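Side-chain contacts in ABC-type phosphate transport system, periplasmic component (Lactobacillus brevis, PDB 4ECF), which probably binds inorganic phosphate as the solute-binding component of an ABC importer that carries it across the cytoplasmic membrane: residues A[19-24]-A[234-239]; A[32-37]-A[217-222]. One frame throughout, in Å; residues are numbered along the deposited sequence.

Interaction 1 (A[19-24]-A[234-239]); sequences EAAGEQ and NTLVRQ. With EDO (1,2-ethanediol), chain I.
L236 reaches across to A20, A21 and Q24 where two helical segments of the periplasmic-binding-protein fold run roughly antiparallel, their axes 10.6 Å apart at closest approach and inclined at 147°. This is helix-to-helix packing between 15-28 and 230-239, two elements far apart in sequence. L236 carries the contact. Its CG stands anti to the backbone N (chi1 -158°), which sends the two terminal methyls out to helix 15-28; there CD2 settles on the backbone of A21, 3.7 Å from A21 CA. The methyls of A20 and A21 also border this group, A20 CB at 4.3 Å and A21 CB at 4.2 Å from L236 CD2. Q24 meets the leucine from the opposite direction: its extended chain brings NE2 to 4.0 Å from both L236 CD1 and L236 CD2, a van der Waals touch. Were Q24 replaced by an alanine, this side of the leucine would probably be uncovered and the bridging water left without its partner on helix 15-28. Y226 of helix 218-228 touches Q24, and F223 and V227 of that helix touch A21. The polar link is indirect, one water donating to Q24 OE1 at 2.9 Å and to T235 OG1 at 2.8 Å.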
loop_
_atom_site.group_PDB
_atom_site.type_symbol
_atom_site.label_atom_id
_atom_site.label_comp_id
_atom_site.label_asym_id
_atom_site.label_seq_id
_atom_site.Cartn_x
_atom_site.Cartn_y
_atom_site.Cartn_z
ATOM N N GLU A 19 11.460 2.626 6.544
ATOM C CA GLU A 19 12.382 2.015 7.477
ATOM C C GLU A 19 13.752 1.762 6.828
ATOM O O GLU A 19 14.806 1.992 7.423
ATOM C CB GLU A 19 11.823 0.699 8.020
ATOM C CG GLU A 19 10.693 0.924 8.975
ATOM C CD GLU A 19 10.108 -0.349 9.529
ATOM O OE1 GLU A 19 10.270 -1.397 8.874
ATOM O OE2 GLU A 19 9.472 -0.269 10.606
ATOM N N ALA A 20 13.746 1.206 5.614
ATOM C CA ALA A 20 15.027 0.903 4.942
ATOM C C ALA A 20 15.799 2.174 4.585
ATOM O O ALA A 20 17.026 2.254 4.818
ATOM C CB ALA A 20 14.823 0.021 3.710
ATOM N N ALA A 21 15.078 3.178 4.085
ATOM C CA ALA A 21 15.706 4.433 3.688
ATOM C C ALA A 21 16.203 5.172 4.954
ATOM O O ALA A 21 17.270 5.781 4.959
ATOM C CB ALA A 21 14.760 5.322 2.900
ATOM N N GLY A 22 15.416 5.112 6.012
ATOM C CA GLY A 22 15.786 5.737 7.280
ATOM C C GLY A 22 17.061 5.148 7.845
ATOM O O GLY A 22 17.927 5.887 8.262
ATOM N N GLU A 23 17.189 3.815 7.865
ATOM C CA GLU A 23 18.399 3.204 8.429
ATOM C C GLU A 23 19.603 3.499 7.544
ATOM O O GLU A 23 20.714 3.736 8.022
ATOM C CB GLU A 23 18.226 1.671 8.597
ATOM C CG GLU A 23 19.374 1.020 9.388
ATOM C CD GLU A 23 20.643 0.761 8.561
ATOM O OE1 GLU A 23 20.506 0.506 7.338
ATOM O OE2 GLU A 23 21.785 0.826 9.119
ATOM N N GLN A 24 19.389 3.488 6.242
ATOM C CA GLN A 24 20.468 3.816 5.346
ATOM C C GLN A 24 20.922 5.272 5.544
ATOM O O GLN A 24 22.109 5.534 5.653
ATOM C CB GLN A 24 20.077 3.504 3.908
ATOM C CG GLN A 24 21.271 3.542 2.963
ATOM C CD GLN A 24 20.940 3.002 1.607
ATOM O OE1 GLN A 24 20.822 3.771 0.638
ATOM N NE2 GLN A 24 20.789 1.690 1.521
ATOM N N ASN A 234 16.836 4.840 -7.866
ATOM C CA ASN A 234 17.355 3.815 -8.806
ATOM C C ASN A 234 17.750 2.487 -8.137
ATOM O O ASN A 234 17.978 1.496 -8.821
ATOM C CB ASN A 234 18.546 4.390 -9.582
ATOM C CG ASN A 234 18.121 5.462 -10.561
ATOM O OD1 ASN A 234 17.001 5.430 -11.073
ATOM N ND2 ASN A 234 19.001 6.425 -10.817
ATOM N N THR A 235 17.866 2.498 -6.813
ATOM C CA THR A 235 18.349 1.375 -6.046
ATOM C C THR A 235 17.277 0.833 -5.071
ATOM O O THR A 235 16.528 -0.117 -5.366
ATOM C CB THR A 235 19.673 1.778 -5.314
ATOM O OG1 THR A 235 19.465 2.975 -4.511
ATOM C CG2 THR A 235 20.815 2.030 -6.323
ATOM N N LEU A 236 17.188 1.456 -3.911
ATOM C CA LEU A 236 16.444 0.911 -2.791
ATOM C C LEU A 236 14.945 0.793 -3.093
ATOM O O LEU A 236 14.297 -0.204 -2.766
ATOM C CB LEU A 236 16.710 1.808 -1.577
ATOM C CG LEU A 236 16.524 1.298 -0.153
ATOM C CD1 LEU A 236 17.408 0.076 0.043
ATOM C CD2 LEU A 236 16.896 2.409 0.836
ATOM N N VAL A 237 14.393 1.809 -3.754
ATOM C CA VAL A 237 12.960 1.835 -4.072
ATOM C C VAL A 237 12.546 0.592 -4.856
ATOM O O VAL A 237 11.638 -0.141 -4.478
ATOM C CB VAL A 237 12.590 3.193 -4.770
ATOM C CG1 VAL A 237 11.210 3.140 -5.413
ATOM C CG2 VAL A 237 12.736 4.315 -3.768
ATOM N N ARG A 238 13.295 0.320 -5.926
ATOM C CA ARG A 238 13.078 -0.843 -6.770
ATOM C C ARG A 238 13.369 -2.188 -6.074
ATOM O O ARG A 238 12.636 -3.144 -6.226
ATOM C CB ARG A 238 13.911 -0.684 -8.064
ATOM C CG ARG A 238 13.874 0.743 -8.622
ATOM C CD ARG A 238 14.285 0.837 -10.084
ATOM N NE ARG A 238 14.296 2.229 -10.581
ATOM C CZ ARG A 238 14.426 2.564 -11.871
ATOM N NH1 ARG A 238 14.539 1.615 -12.803
ATOM N NH2 ARG A 238 14.431 3.848 -12.244
ATOM N N GLN A 239 14.442 -2.253 -5.280
ATOM C CA GLN A 239 14.759 -3.490 -4.548
ATOM C C GLN A 239 13.668 -3.963 -3.615
ATOM O O GLN A 239 13.491 -5.155 -3.415
ATOM C CB GLN A 239 15.982 -3.313 -3.666
ATOM C CG GLN A 239 17.297 -3.105 -4.350
ATOM C CD GLN A 239 18.307 -2.568 -3.346
ATOM O OE1 GLN A 239 18.346 -2.994 -2.169
ATOM N NE2 GLN A 239 19.085 -1.605 -3.778
HETATM C C1 EDO I . 7.032 -3.698 9.238
HETATM O O1 EDO I . 6.424 -4.979 9.025
HETATM C C2 EDO I . 7.372 -3.074 7.891
HETATM O O2 EDO I . 8.762 -3.251 7.579
HETATM O O HOH W 1 20.650 2.551 -2.038
#

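Interaction 2 (A[32-37]-A[217-222]); sequences TFINVQ and TGLTKA. With EDO (1,2-ethanediol), chain J.
T32 opens the contact with L219: its CB lies 4.1 Å from L219 CD2, near the start of strand 32-39 in the mixed sheet of the periplasmic-binding-protein fold. Here helix 218-228 packs against the strand; the segment axes, 218-222 against 32-37, are inclined at 73° and come within 10.2 Å. The T32 hydroxyl takes no part here: its OG1 is hydrogen-bonded to H29 O. At F33 the bond from CA to CB is directed away from the helix, and the residue takes part through its carbonyl, with F33 O 3.7 Å from L219 CD2; its backbone also pairs with E4 and I6 of strand 4-10. I34 follows with a looser apolar touch, CG1 to L219 CD2 at 4.4 Å. The same leucine methyl thus meets three successive residues, a trans first torsion (chi1 178°) swinging its branch to the strand. Y25 of helix 15-28 also touches L219 and A222, which places this helix beside the meeting point. From N35 onward the strand leaves the helix. Near the helix start, a 1,2-ethanediol, probably from the crystallisation liquor, lies beside T217 and T220; the T217 N-H points almost straight at its O1, with a T217 N to O1 distance of 2.9 Å.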
loop_
_atom_site.group_PDB
_atom_site.type_symbol
_atom_site.label_atom_id
_atom_site.label_comp_id
_atom_site.label_asym_id
_atom_site.label_seq_id
_atom_site.Cartn_x
_atom_site.Cartn_y
_atom_site.Cartn_z
ATOM N N THR A 32 22.180 11.399 13.492
ATOM C CA THR A 32 20.798 11.470 13.062
ATOM C C THR A 32 20.007 10.226 13.487
ATOM O O THR A 32 20.523 9.146 13.536
ATOM C CB THR A 32 20.642 11.726 11.553
ATOM O OG1 THR A 32 21.133 10.612 10.798
ATOM C CG2 THR A 32 21.294 13.046 11.143
ATOM N N PHE A 33 18.709 10.416 13.713
ATOM C CA PHE A 33 17.814 9.372 14.188
ATOM C C PHE A 33 16.480 9.524 13.492
ATOM O O PHE A 33 15.922 10.616 13.469
ATOM C CB PHE A 33 17.589 9.505 15.701
ATOM C CG PHE A 33 18.852 9.404 16.494
ATOM C CD1 PHE A 33 19.636 10.539 16.695
ATOM C CD2 PHE A 33 19.297 8.177 16.974
ATOM C CE1 PHE A 33 20.844 10.460 17.398
ATOM C CE2 PHE A 33 20.499 8.093 17.685
ATOM C CZ PHE A 33 21.263 9.234 17.889
ATOM N N ILE A 34 15.982 8.440 12.896
ATOM C CA ILE A 34 14.711 8.468 12.200
ATOM C C ILE A 34 13.880 7.319 12.734
ATOM O O ILE A 34 14.194 6.145 12.504
ATOM C CB ILE A 34 14.890 8.363 10.658
ATOM C CG1 ILE A 34 15.781 9.540 10.175
ATOM C CG2 ILE A 34 13.531 8.317 9.949
ATOM C CD1 ILE A 34 16.150 9.419 8.712
ATOM N N ASN A 35 12.770 7.676 13.378
ATOM C CA ASN A 35 11.884 6.720 14.018
ATOM C C ASN A 35 10.709 6.514 13.105
ATOM O O ASN A 35 10.122 7.468 12.655
ATOM C CB ASN A 35 11.412 7.299 15.327
ATOM C CG ASN A 35 12.547 7.566 16.263
ATOM O OD1 ASN A 35 13.154 6.639 16.773
ATOM N ND2 ASN A 35 12.887 8.843 16.442
ATOM N N VAL A 36 10.371 5.259 12.815
ATOM C CA VAL A 36 9.303 4.952 11.856
ATOM C C VAL A 36 8.285 4.063 12.563
ATOM O O VAL A 36 8.651 3.098 13.267
ATOM C CB VAL A 36 9.860 4.218 10.615
ATOM C CG1 VAL A 36 8.781 4.080 9.569
ATOM C CG2 VAL A 36 11.044 4.980 10.017
ATOM N N GLN A 37 7.023 4.421 12.424
ATOM C CA GLN A 37 5.932 3.583 12.927
ATOM C C GLN A 37 4.935 3.296 11.818
ATOM O O GLN A 37 4.866 3.994 10.810
ATOM C CB GLN A 37 5.153 4.297 14.035
ATOM C CG GLN A 37 5.977 4.714 15.248
ATOM C CD GLN A 37 5.180 5.537 16.267
ATOM O OE1 GLN A 37 3.927 5.594 16.243
ATOM N NE2 GLN A 37 5.897 6.149 17.194
ATOM N N THR A 217 11.758 21.581 7.150
ATOM C CA THR A 217 13.141 22.044 7.401
ATOM C C THR A 217 13.968 20.934 8.055
ATOM O O THR A 217 13.452 19.860 8.413
ATOM C CB THR A 217 13.140 23.277 8.347
ATOM O OG1 THR A 217 12.524 22.918 9.578
ATOM C CG2 THR A 217 12.360 24.448 7.710
ATOM N N GLY A 218 15.271 21.185 8.188
ATOM C CA GLY A 218 16.153 20.340 8.942
ATOM C C GLY A 218 16.148 18.904 8.416
ATOM O O GLY A 218 16.102 18.644 7.219
ATOM N N LEU A 219 16.158 17.986 9.355
ATOM C CA LEU A 219 16.303 16.564 9.012
ATOM C C LEU A 219 15.111 16.040 8.240
ATOM O O LEU A 219 15.288 15.205 7.326
ATOM C CB LEU A 219 16.541 15.728 10.280
ATOM C CG LEU A 219 16.667 14.200 10.134
ATOM C CD1 LEU A 219 17.723 13.873 9.092
ATOM C CD2 LEU A 219 16.947 13.553 11.516
ATOM N N THR A 220 13.899 16.514 8.553
ATOM C CA THR A 220 12.731 16.138 7.782
ATOM C C THR A 220 12.921 16.432 6.309
ATOM O O THR A 220 12.695 15.557 5.451
ATOM C CB THR A 220 11.449 16.834 8.300
ATOM O OG1 THR A 220 11.281 16.541 9.696
ATOM C CG2 THR A 220 10.221 16.374 7.476
ATOM N N LYS A 221 13.355 17.651 6.009
ATOM C CA LYS A 221 13.578 18.076 4.623
ATOM C C LYS A 221 14.691 17.244 3.983
ATOM O O LYS A 221 14.521 16.740 2.846
ATOM C CB LYS A 221 13.939 19.567 4.581
ATOM C CG LYS A 221 14.324 20.087 3.206
ATOM C CD LYS A 221 14.669 21.564 3.311
ATOM C CE LYS A 221 15.106 22.212 2.007
ATOM N NZ LYS A 221 13.990 22.305 1.004
ATOM N N ALA A 222 15.798 17.081 4.705
ATOM C CA ALA A 222 16.924 16.339 4.186
ATOM C C ALA A 222 16.590 14.895 3.869
ATOM O O ALA A 222 16.990 14.368 2.834
ATOM C CB ALA A 222 18.121 16.420 5.132
HETATM C C1 EDO J . 10.742 20.065 10.195
HETATM O O1 EDO J . 9.915 20.385 9.095
HETATM C C2 EDO J . 9.979 19.316 11.285
HETATM O O2 EDO J . 8.623 19.069 10.878
#

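How the interactions relate
Both contacts are partly buried, and each turns on one leucine CD2 with no direct hydrogen bond between its segments. Interaction 1 has buried A21 and no exposed touching residue; interaction 2 lies farther out, its centre about 22 Å against about 16 Å from the centre of the chain, and pairs buried L219 with exposed F33. The first joins two helices and adds a water bridge; the second sets a helix on a sheet strand, where a carbonyl meets the methyl. Helix 15-28 precedes strand 32-39, and helix 218-228 precedes helix 230-239, nesting interaction 2 within the loop closed by interaction 1. The two meet directly, E19 CG packing 3.7 Å from V36 CG1 and G22 CA 4.0 Å from I34 CD1.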